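Local coordinates for uncharacterized protein (Legionella pneumophila subsp. pneumophila, PDB 5T2X) that is of unknown function but belongs to the DUF5630 family and folds as an all-helical chain, at residues Leu37-Asp42 with Gln65-Arg70; Thr45-Thr50 with Gly97-Gly102; Thr71-Phe76 with Phe83-Pro88. All coordinates share one frame; numbering follows the deposited sequence.

Interaction 1 (Leu37-Asp42 with Gln65-Arg70)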
loop_
_atom_site.group_PDB
_atom_site.type_symbol
_atom_site.label_atom_id
_atom_site.label_comp_id
_atom_site.label_asym_id
_atom_site.label_seq_id
_atom_site.Cartn_x
_atom_site.Cartn_y
_atom_site.Cartn_z
ATOM N N LEU A 37 1.452 -29.552 -4.941
ATOM C CA LEU A 37 2.714 -29.182 -5.571
ATOM C C LEU A 37 2.967 -27.682 -5.480
ATOM O O LEU A 37 4.116 -27.254 -5.317
ATOM C CB LEU A 37 2.727 -29.636 -7.032
ATOM C CG LEU A 37 2.829 -31.141 -7.284
ATOM C CD1 LEU A 37 2.901 -31.428 -8.776
ATOM C CD2 LEU A 37 4.037 -31.723 -6.562
ATOM N N LEU A 38 1.909 -26.872 -5.586
ATOM C CA LEU A 38 2.069 -25.426 -5.474
ATOM C C LEU A 38 2.598 -25.026 -4.103
ATOM O O LEU A 38 3.361 -24.060 -3.992
ATOM C CB LEU A 38 0.737 -24.729 -5.756
ATOM C CG LEU A 38 0.305 -24.668 -7.224
ATOM C CD1 LEU A 38 -1.170 -24.320 -7.334
ATOM C CD2 LEU A 38 1.153 -23.662 -7.985
ATOM N N ASN A 39 2.214 -25.756 -3.053
ATOM C CA ASN A 39 2.690 -25.433 -1.712
ATOM C C ASN A 39 4.161 -25.776 -1.516
ATOM O O ASN A 39 4.807 -25.190 -0.640
ATOM C CB ASN A 39 1.845 -26.155 -0.663
ATOM C CG ASN A 39 0.507 -25.486 -0.433
ATOM O OD1 ASN A 39 0.374 -24.270 -0.569
ATOM N ND2 ASN A 39 -0.496 -26.281 -0.078
ATOM N N ASN A 40 4.704 -26.709 -2.301
ATOM C CA ASN A 40 6.119 -27.043 -2.183
ATOM C C ASN A 40 7.018 -25.967 -2.775
ATOM O O ASN A 40 8.210 -25.932 -2.455
ATOM C CB ASN A 40 6.409 -28.381 -2.865
ATOM C CG ASN A 40 5.699 -29.539 -2.200
ATOM O OD1 ASN A 40 5.426 -29.507 -1.002
ATOM N ND2 ASN A 40 5.393 -30.573 -2.977
ATOM N N LEU A 41 6.478 -25.095 -3.619
ATOM C CA LEU A 41 7.296 -24.112 -4.312
ATOM C C LEU A 41 7.755 -23.011 -3.366
ATOM O O LEU A 41 7.083 -22.675 -2.388
ATOM C CB LEU A 41 6.518 -23.491 -5.472
ATOM C CG LEU A 41 6.104 -24.402 -6.625
ATOM C CD1 LEU A 41 5.275 -23.619 -7.630
ATOM C CD2 LEU A 41 7.328 -25.006 -7.290
ATOM N N ASP A 42 8.922 -22.450 -3.668
ATOM C CA ASP A 42 9.325 -21.207 -3.035
ATOM C C ASP A 42 8.472 -20.061 -3.567
ATOM O O ASP A 42 7.910 -20.126 -4.665
ATOM C CB ASP A 42 10.807 -20.931 -3.285
ATOM C CG ASP A 42 11.183 -21.046 -4.749
ATOM O OD1 ASP A 42 10.812 -22.057 -5.383
ATOM O OD2 ASP A 42 11.838 -20.120 -5.271
ATOM N N GLN A 65 -7.873 -21.513 -2.210
ATOM C CA GLN A 65 -6.428 -21.467 -2.392
ATOM C C GLN A 65 -5.774 -20.332 -1.615
ATOM O O GLN A 65 -4.563 -20.124 -1.742
ATOM C CB GLN A 65 -6.085 -21.355 -3.879
ATOM C CG GLN A 65 -5.945 -22.699 -4.577
ATOM C CD GLN A 65 -7.236 -23.493 -4.582
ATOM O OE1 GLN A 65 -7.387 -24.456 -3.830
ATOM N NE2 GLN A 65 -8.172 -23.096 -5.435
ATOM N N ALA A 66 -6.546 -19.604 -0.807
ATOM C CA ALA A 66 -5.999 -18.511 -0.013
ATOM C C ALA A 66 -5.023 -18.996 1.052
ATOM O O ALA A 66 -4.150 -18.228 1.472
ATOM C CB ALA A 66 -7.136 -17.719 0.637
ATOM N N ASP A 67 -5.153 -20.245 1.507
ATOM C CA ASP A 67 -4.213 -20.773 2.490
ATOM C C ASP A 67 -2.812 -20.929 1.917
ATOM O O ASP A 67 -1.840 -20.944 2.682
ATOM C CB ASP A 67 -4.707 -22.114 3.025
ATOM C CG ASP A 67 -4.787 -23.171 1.947
ATOM O OD1 ASP A 67 -5.788 -23.178 1.202
ATOM O OD2 ASP A 67 -3.850 -23.991 1.843
ATOM N N ILE A 68 -2.691 -21.062 0.594
ATOM C CA ILE A 68 -1.374 -21.094 -0.031
ATOM C C ILE A 68 -0.626 -19.800 0.253
ATOM O O ILE A 68 0.569 -19.810 0.575
ATOM C CB ILE A 68 -1.507 -21.347 -1.545
ATOM C CG1 ILE A 68 -2.189 -22.690 -1.811
ATOM C CG2 ILE A 68 -0.142 -21.282 -2.220
ATOM C CD1 ILE A 68 -2.376 -22.997 -3.282
ATOM N N TRP A 69 -1.323 -18.666 0.161
ATOM C CA TRP A 69 -0.691 -17.373 0.386
ATOM C C TRP A 69 -0.495 -17.090 1.871
ATOM O O TRP A 69 0.505 -16.473 2.256
ATOM C CB TRP A 69 -1.521 -16.268 -0.268
ATOM C CG TRP A 69 -1.745 -16.492 -1.735
ATOM C CD1 TRP A 69 -2.897 -16.912 -2.335
ATOM C CD2 TRP A 69 -0.787 -16.319 -2.786
ATOM N NE1 TRP A 69 -2.717 -17.004 -3.694
ATOM C CE2 TRP A 69 -1.429 -16.648 -3.996
ATOM C CE3 TRP A 69 0.552 -15.917 -2.821
ATOM C CZ2 TRP A 69 -0.780 -16.585 -5.227
ATOM C CZ3 TRP A 69 1.195 -15.856 -4.044
ATOM C CH2 TRP A 69 0.529 -16.189 -5.230
ATOM N N ARG A 70 -1.434 -17.526 2.718
ATOM C CA ARG A 70 -1.304 -17.278 4.151
ATOM C C ARG A 70 -0.091 -17.986 4.733
ATOM O O ARG A 70 0.544 -17.467 5.658
ATOM C CB ARG A 70 -2.571 -17.714 4.886
ATOM C CG ARG A 70 -3.765 -16.825 4.620
ATOM C CD ARG A 70 -4.859 -17.033 5.650
ATOM N NE ARG A 70 -5.987 -16.146 5.388
ATOM C CZ ARG A 70 -6.988 -16.440 4.567
ATOM N NH1 ARG A 70 -7.003 -17.604 3.933
ATOM N NH2 ARG A 70 -7.974 -15.574 4.380
#
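Asn39 and Ile68 meet where the C-terminal end of helix 31-40 comes against the first turns of helix 66-76, a helix-helix contact in the N-terminal part of this all-helical DUF5630 fold. The backbones come close here, with 6.2 Å between Asn39 CA and Ile68 CA. A chi1 of -78°, with CG beside the backbone N, swings the Asn39 amide across, and a chi2 of -31° turns its oxygen onto the branched isoleucine. Asn39 OD1 lies 3.3 Å from Ile68 CG1 and 3.5 Å from Ile68 CG2, so the oxygen sits against both branches close to CB. This is a polar atom laid on an aliphatic surface, and no hydrogen bond links the two segments. The amide nitrogen is turned toward Asp67, but Asn39 ND2 and Asp67 OD2 stay 4.5 Å apart; the stronger partner of that carboxylate is Lys35, which forms a salt bridge with Asp67 OD1 from within helix 31-40 itself. The neighbouring Leu38, which is buried, also points toward helix 66-76. Its side chain touches Leu46 of helix 43-52 and Ile56, Phe59 and Cys60 of helix 54-60 as well, while Ile68 also packs on Leu46. Between Leu38 and Ile68 the touch is looser and falls on the root of the leucine, Leu38 CB lying 4.3 Å from the end methyl, Ile68 CD1.

Interaction 2 (Thr45-Thr50 with Gly97-Gly102)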
loop_
_atom_site.group_PDB
_atom_site.type_symbol
_atom_site.label_atom_id
_atom_site.label_comp_id
_atom_site.label_asym_id
_atom_site.label_seq_id
_atom_site.Cartn_x
_atom_site.Cartn_y
_atom_site.Cartn_z
ATOM N N THR A 45 9.197 -18.786 -7.127
ATOM C CA THR A 45 8.718 -19.610 -8.231
ATOM C C THR A 45 7.195 -19.609 -8.304
ATOM O O THR A 45 6.623 -19.591 -9.401
ATOM C CB THR A 45 9.252 -21.034 -8.086
ATOM O OG1 THR A 45 10.676 -20.996 -7.932
ATOM C CG2 THR A 45 8.907 -21.863 -9.313
ATOM N N LEU A 46 6.525 -19.624 -7.149
ATOM C CA LEU A 46 5.065 -19.581 -7.132
ATOM C C LEU A 46 4.546 -18.323 -7.816
ATOM O O LEU A 46 3.662 -18.388 -8.678
ATOM C CB LEU A 46 4.552 -19.659 -5.694
ATOM C CG LEU A 46 3.057 -19.383 -5.494
ATOM C CD1 LEU A 46 2.205 -20.441 -6.183
ATOM C CD2 LEU A 46 2.710 -19.291 -4.015
ATOM N N ILE A 47 5.088 -17.162 -7.441
ATOM C CA ILE A 47 4.657 -15.908 -8.052
ATOM C C ILE A 47 4.978 -15.903 -9.541
ATOM O O ILE A 47 4.172 -15.456 -10.366
ATOM C CB ILE A 47 5.303 -14.715 -7.324
ATOM C CG1 ILE A 47 4.775 -14.624 -5.892
ATOM C CG2 ILE A 47 5.047 -13.421 -8.079
ATOM C CD1 ILE A 47 5.365 -13.485 -5.098
ATOM N N LYS A 48 6.154 -16.414 -9.907
ATOM C CA LYS A 48 6.535 -16.463 -11.314
ATOM C C LYS A 48 5.601 -17.356 -12.121
ATOM O O LYS A 48 5.349 -17.081 -13.301
ATOM C CB LYS A 48 7.983 -16.935 -11.437
ATOM C CG LYS A 48 8.527 -16.953 -12.851
ATOM C CD LYS A 48 10.043 -16.991 -12.832
ATOM C CE LYS A 48 10.589 -17.532 -14.134
ATOM N NZ LYS A 48 10.127 -18.930 -14.344
ATOM N N TYR A 49 5.072 -18.419 -11.511
ATOM C CA TYR A 49 4.131 -19.277 -12.226
ATOM C C TYR A 49 2.803 -18.567 -12.461
ATOM O O TYR A 49 2.198 -18.714 -13.529
ATOM C CB TYR A 49 3.908 -20.583 -11.462
ATOM C CG TYR A 49 5.008 -21.609 -11.633
ATOM C CD1 TYR A 49 6.211 -21.277 -12.246
ATOM C CD2 TYR A 49 4.837 -22.914 -11.191
ATOM C CE1 TYR A 49 7.217 -22.217 -12.402
ATOM C CE2 TYR A 49 5.835 -23.860 -11.345
ATOM C CZ TYR A 49 7.022 -23.506 -11.950
ATOM O OH TYR A 49 8.015 -24.446 -12.103
ATOM N N THR A 50 2.334 -17.794 -11.477
ATOM C CA THR A 50 1.077 -17.071 -11.649
ATOM C C THR A 50 1.184 -16.006 -12.733
ATOM O O THR A 50 0.173 -15.644 -13.345
ATOM C CB THR A 50 0.642 -16.432 -10.326
ATOM O OG1 THR A 50 1.608 -15.454 -9.920
ATOM C CG2 THR A 50 0.506 -17.489 -9.241
ATOM N N GLY A 97 2.759 -8.123 -2.832
ATOM C CA GLY A 97 3.219 -6.768 -2.576
ATOM C C GLY A 97 4.390 -6.722 -1.614
ATOM O O GLY A 97 5.335 -5.953 -1.808
ATOM N N ILE A 98 4.346 -7.547 -0.567
ATOM C CA ILE A 98 5.459 -7.612 0.376
ATOM C C ILE A 98 6.691 -8.204 -0.295
ATOM O O ILE A 98 7.813 -7.718 -0.105
ATOM C CB ILE A 98 5.053 -8.414 1.625
ATOM C CG1 ILE A 98 3.989 -7.661 2.423
ATOM C CG2 ILE A 98 6.267 -8.714 2.494
ATOM C CD1 ILE A 98 3.331 -8.506 3.494
ATOM N N TYR A 99 6.503 -9.257 -1.095
ATOM C CA TYR A 99 7.636 -9.905 -1.747
ATOM C C TYR A 99 8.324 -8.959 -2.725
ATOM O O TYR A 99 9.549 -8.794 -2.690
ATOM C CB TYR A 99 7.177 -11.176 -2.463
ATOM C CG TYR A 99 8.223 -11.751 -3.391
ATOM C CD1 TYR A 99 9.247 -12.554 -2.904
ATOM C CD2 TYR A 99 8.192 -11.482 -4.755
ATOM C CE1 TYR A 99 10.210 -13.075 -3.750
ATOM C CE2 TYR A 99 9.149 -11.999 -5.607
ATOM C CZ TYR A 99 10.155 -12.794 -5.100
ATOM O OH TYR A 99 11.107 -13.309 -5.947
ATOM N N PHE A 100 7.548 -8.335 -3.614
ATOM C CA PHE A 100 8.133 -7.430 -4.597
ATOM C C PHE A 100 8.799 -6.234 -3.932
ATOM O O PHE A 100 9.815 -5.736 -4.429
ATOM C CB PHE A 100 7.065 -6.966 -5.588
ATOM C CG PHE A 100 6.658 -8.018 -6.582
ATOM C CD1 PHE A 100 7.607 -8.847 -7.159
ATOM C CD2 PHE A 100 5.329 -8.182 -6.936
ATOM C CE1 PHE A 100 7.237 -9.815 -8.075
ATOM C CE2 PHE A 100 4.951 -9.150 -7.849
ATOM C CZ PHE A 100 5.907 -9.967 -8.420
ATOM N N TYR A 101 8.253 -5.764 -2.809
ATOM C CA TYR A 101 8.904 -4.674 -2.091
ATOM C C TYR A 101 10.214 -5.138 -1.466
ATOM O O TYR A 101 11.192 -4.384 -1.432
ATOM C CB TYR A 101 7.971 -4.102 -1.025
ATOM C CG TYR A 101 8.545 -2.888 -0.333
ATOM C CD1 TYR A 101 8.505 -1.638 -0.938
ATOM C CD2 TYR A 101 9.136 -2.990 0.920
ATOM C CE1 TYR A 101 9.034 -0.522 -0.315
ATOM C CE2 TYR A 101 9.667 -1.879 1.552
ATOM C CZ TYR A 101 9.612 -0.649 0.930
ATOM O OH TYR A 101 10.139 0.457 1.555
ATOM N N GLY A 102 10.251 -6.375 -0.967
ATOM C CA GLY A 102 11.502 -6.915 -0.462
ATOM C C GLY A 102 12.555 -7.046 -1.545
ATOM O O GLY A 102 13.739 -6.792 -1.309
#
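Helix 43-52 packs on helix 91-111 through one isoleucine set against two consecutive aromatic residues. Ile47 points toward helix 91-111 and divides its branches between the rings: CD1 goes to Tyr99 and CG2 to Phe100. With CG1 beside the backbone N (chi1 -66°) and the chain extended to its end methyl, Ile47 CD1 lies 3.5 Å from Tyr99 CD2 and 3.9 Å from Tyr99 CB, meeting the ring obliquely near its root. The shorter branch meets the far end of the other ring, with Ile47 CG2 3.6 Å from Phe100 CZ, and these two side chains run past each other in opposite directions. In this all-helical fold the backbones of the two helices are 9.2 Å apart at Ile47 CA and Tyr99 CA, and the side chains make the contact. Phe100 CE1 lies in the plane of the Tyr99 ring, at its edge. Tyr99 OH is hydrogen-bonded to Thr44 OG1, so the tyrosine is tied by its polar end to the same helix that it packs against. Phe100 also touches Glu51 of that helix, and Lys125 and Ser126 of helix 117-128. One turn beyond the isoleucine, Thr50 OG1 donates a 2.6 Å hydrogen bond to Ile47 O.

Interaction 3 (Thr71-Phe76 with Phe83-Pro88)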
loop_
_atom_site.group_PDB
_atom_site.type_symbol
_atom_site.label_atom_id
_atom_site.label_comp_id
_atom_site.label_asym_id
_atom_site.label_seq_id
_atom_site.Cartn_x
_atom_site.Cartn_y
_atom_site.Cartn_z
ATOM N N THR A 71 0.243 -19.168 4.211
ATOM C CA THR A 71 1.460 -19.846 4.640
ATOM C C THR A 71 2.689 -18.993 4.353
ATOM O O THR A 71 3.575 -18.857 5.204
ATOM C CB THR A 71 1.574 -21.207 3.952
ATOM O OG1 THR A 71 0.467 -22.032 4.339
ATOM C CG2 THR A 71 2.876 -21.896 4.336
ATOM N N HIS A 72 2.750 -18.394 3.160
ATOM C CA HIS A 72 3.860 -17.504 2.840
ATOM C C HIS A 72 3.790 -16.217 3.653
ATOM O O HIS A 72 4.825 -15.678 4.060
ATOM C CB HIS A 72 3.873 -17.195 1.344
ATOM C CG HIS A 72 4.238 -18.368 0.490
ATOM N ND1 HIS A 72 5.509 -18.902 0.464
ATOM C CD2 HIS A 72 3.502 -19.110 -0.371
ATOM C CE1 HIS A 72 5.539 -19.922 -0.374
ATOM N NE2 HIS A 72 4.333 -20.069 -0.894
ATOM N N LEU A 73 2.579 -15.708 3.899
ATOM C CA LEU A 73 2.439 -14.513 4.724
ATOM C C LEU A 73 2.939 -14.763 6.139
ATOM O O LEU A 73 3.614 -13.909 6.728
ATOM C CB LEU A 73 0.980 -14.055 4.750
ATOM C CG LEU A 73 0.690 -12.805 5.586
ATOM C CD1 LEU A 73 1.356 -11.584 4.971
ATOM C CD2 LEU A 73 -0.805 -12.585 5.733
ATOM N N GLN A 74 2.622 -15.931 6.701
ATOM C CA GLN A 74 3.073 -16.258 8.048
ATOM C C GLN A 74 4.574 -16.512 8.111
ATOM O O GLN A 74 5.154 -16.446 9.200
ATOM C CB GLN A 74 2.302 -17.470 8.573
ATOM C CG GLN A 74 0.835 -17.171 8.861
ATOM C CD GLN A 74 0.009 -18.422 9.081
ATOM O OE1 GLN A 74 0.395 -19.518 8.671
ATOM N NE2 GLN A 74 -1.140 -18.265 9.730
ATOM N N ASN A 75 5.215 -16.793 6.975
ATOM C CA ASN A 75 6.669 -16.919 6.964
ATOM C C ASN A 75 7.352 -15.561 7.070
ATOM O O ASN A 75 8.498 -15.483 7.529
ATOM C CB ASN A 75 7.131 -17.647 5.703
ATOM C CG ASN A 75 6.892 -19.144 5.774
ATOM O OD1 ASN A 75 6.299 -19.735 4.870
ATOM N ND2 ASN A 75 7.354 -19.765 6.852
ATOM N N PHE A 76 6.676 -14.489 6.649
ATOM C CA PHE A 76 7.239 -13.152 6.796
ATOM C C PHE A 76 7.182 -12.656 8.235
ATOM O O PHE A 76 7.913 -11.722 8.583
ATOM C CB PHE A 76 6.509 -12.157 5.890
ATOM C CG PHE A 76 6.848 -12.296 4.434
ATOM C CD1 PHE A 76 8.133 -12.053 3.982
ATOM C CD2 PHE A 76 5.874 -12.648 3.514
ATOM C CE1 PHE A 76 8.448 -12.174 2.642
ATOM C CE2 PHE A 76 6.181 -12.769 2.171
ATOM C CZ PHE A 76 7.469 -12.532 1.735
ATOM N N PHE A 83 2.375 -9.676 10.209
ATOM C CA PHE A 83 1.482 -9.020 9.266
ATOM C C PHE A 83 0.037 -9.426 9.528
ATOM O O PHE A 83 -0.251 -10.544 9.960
ATOM C CB PHE A 83 1.866 -9.368 7.826
ATOM C CG PHE A 83 3.159 -8.749 7.375
ATOM C CD1 PHE A 83 4.344 -9.460 7.443
ATOM C CD2 PHE A 83 3.185 -7.456 6.880
ATOM C CE1 PHE A 83 5.535 -8.893 7.025
ATOM C CE2 PHE A 83 4.371 -6.882 6.463
ATOM C CZ PHE A 83 5.547 -7.602 6.535
ATOM N N GLU A 84 -0.876 -8.497 9.262
ATOM C CA GLU A 84 -2.301 -8.730 9.428
ATOM C C GLU A 84 -3.017 -8.459 8.112
ATOM O O GLU A 84 -2.587 -7.623 7.313
ATOM C CB GLU A 84 -2.886 -7.848 10.540
ATOM C CG GLU A 84 -2.203 -8.023 11.890
ATOM C CD GLU A 84 -2.836 -7.182 12.983
ATOM O OE1 GLU A 84 -3.945 -6.649 12.761
ATOM O OE2 GLU A 84 -2.224 -7.053 14.064
ATOM N N GLU A 85 -4.110 -9.180 7.891
ATOM C CA GLU A 85 -4.906 -9.039 6.683
ATOM C C GLU A 85 -6.070 -8.088 6.927
ATOM O O GLU A 85 -6.620 -8.022 8.029
ATOM C CB GLU A 85 -5.434 -10.396 6.216
ATOM C CG GLU A 85 -4.376 -11.483 6.138
ATOM C CD GLU A 85 -4.962 -12.839 5.796
ATOM O OE1 GLU A 85 -5.909 -12.892 4.984
ATOM O OE2 GLU A 85 -4.480 -13.852 6.348
ATOM N N TYR A 86 -6.441 -7.347 5.878
ATOM C CA TYR A 86 -7.590 -6.456 5.947
ATOM C C TYR A 86 -8.031 -6.111 4.536
ATOM O O TYR A 86 -7.173 -5.888 3.672
ATOM C CB TYR A 86 -7.270 -5.177 6.732
ATOM C CG TYR A 86 -6.089 -4.387 6.209
ATOM C CD1 TYR A 86 -6.268 -3.353 5.298
ATOM C CD2 TYR A 86 -4.798 -4.665 6.638
ATOM C CE1 TYR A 86 -5.193 -2.626 4.822
ATOM C CE2 TYR A 86 -3.718 -3.944 6.168
ATOM C CZ TYR A 86 -3.921 -2.925 5.262
ATOM O OH TYR A 86 -2.846 -2.204 4.792
ATOM N N PRO A 87 -9.332 -6.069 4.265
ATOM C CA PRO A 87 -9.808 -5.707 2.924
ATOM C C PRO A 87 -9.528 -4.244 2.631
ATOM O O PRO A 87 -9.190 -3.477 3.545
ATOM C CB PRO A 87 -11.317 -5.992 3.004
ATOM C CG PRO A 87 -11.643 -5.874 4.439
ATOM C CD PRO A 87 -10.441 -6.378 5.182
ATOM N N PRO A 88 -9.669 -3.803 1.367
ATOM C CA PRO A 88 -10.147 -4.534 0.183
ATOM C C PRO A 88 -9.110 -5.434 -0.495
ATOM O O PRO A 88 -9.460 -6.136 -1.445
ATOM C CB PRO A 88 -10.567 -3.407 -0.762
ATOM C CG PRO A 88 -9.653 -2.290 -0.417
ATOM C CD PRO A 88 -9.424 -2.382 1.067
#
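Leu73 extends from its helix with CG anti to the backbone N (chi1 180°), and a chi2 of 66° spreads its two methyls between different residues of the 83-88 segment. Leu73 CD1 goes to Phe83, lying 3.6 Å from Phe83 CB and 4.1 Å from Phe83 CG, at the root of the aromatic side chain. Leu73 CD2 meets the aliphatic part of Glu85, 3.8 Å from Glu85 CG. Phe83, with CG beside its backbone N (chi1 -70°), carries its ring to Phe76, where Phe83 CE1 comes within 3.6 Å of Phe76 CB. The Phe76 ring leads away from the segment, and its CB makes the contact. In the all-helical fold this is where the chain, after helix 66-76, turns back beside it as an irregular segment before entering helix 91-111. That following helix also packs here, Leu73 touching Leu94, Val95 and Ile98, and Phe83 touching Ile98. Phe81 meets the Phe83 ring edge-to-face. Glu85 crosses Leu73 CD2 obliquely, its carboxylate still beside that methyl, and its OE2 forms a salt bridge with Arg70 NE, about one turn before Leu73. Glu85 OE2 lies 3.9 Å from Leu73 CD2, so the charged oxygen sits against an aliphatic group.

Overall arrangement
Helix 66-76 joins interactions 1 and 3: its first turns meet helix 31-40, and its later ones meet the 83-88 segment, with the two centres about 13 Å apart. A 2.9 Å salt bridge from Arg70 NE to Glu85 OE2 links them directly. The centre of interaction 2 lies about 12 Å from that of interaction 1 and about 13 Å from that of interaction 3. Leu46 packs toward both, with CD2 3.9 Å from Ile68 CG2 and 3.6 Å from His72 NE2, while Ile98 CD1 lies 3.5 Å from Phe83 CE2. Along the chain, the segments of interactions 1 and 2 alternate, and interaction 3 is nested inside the loop closed by interaction 2.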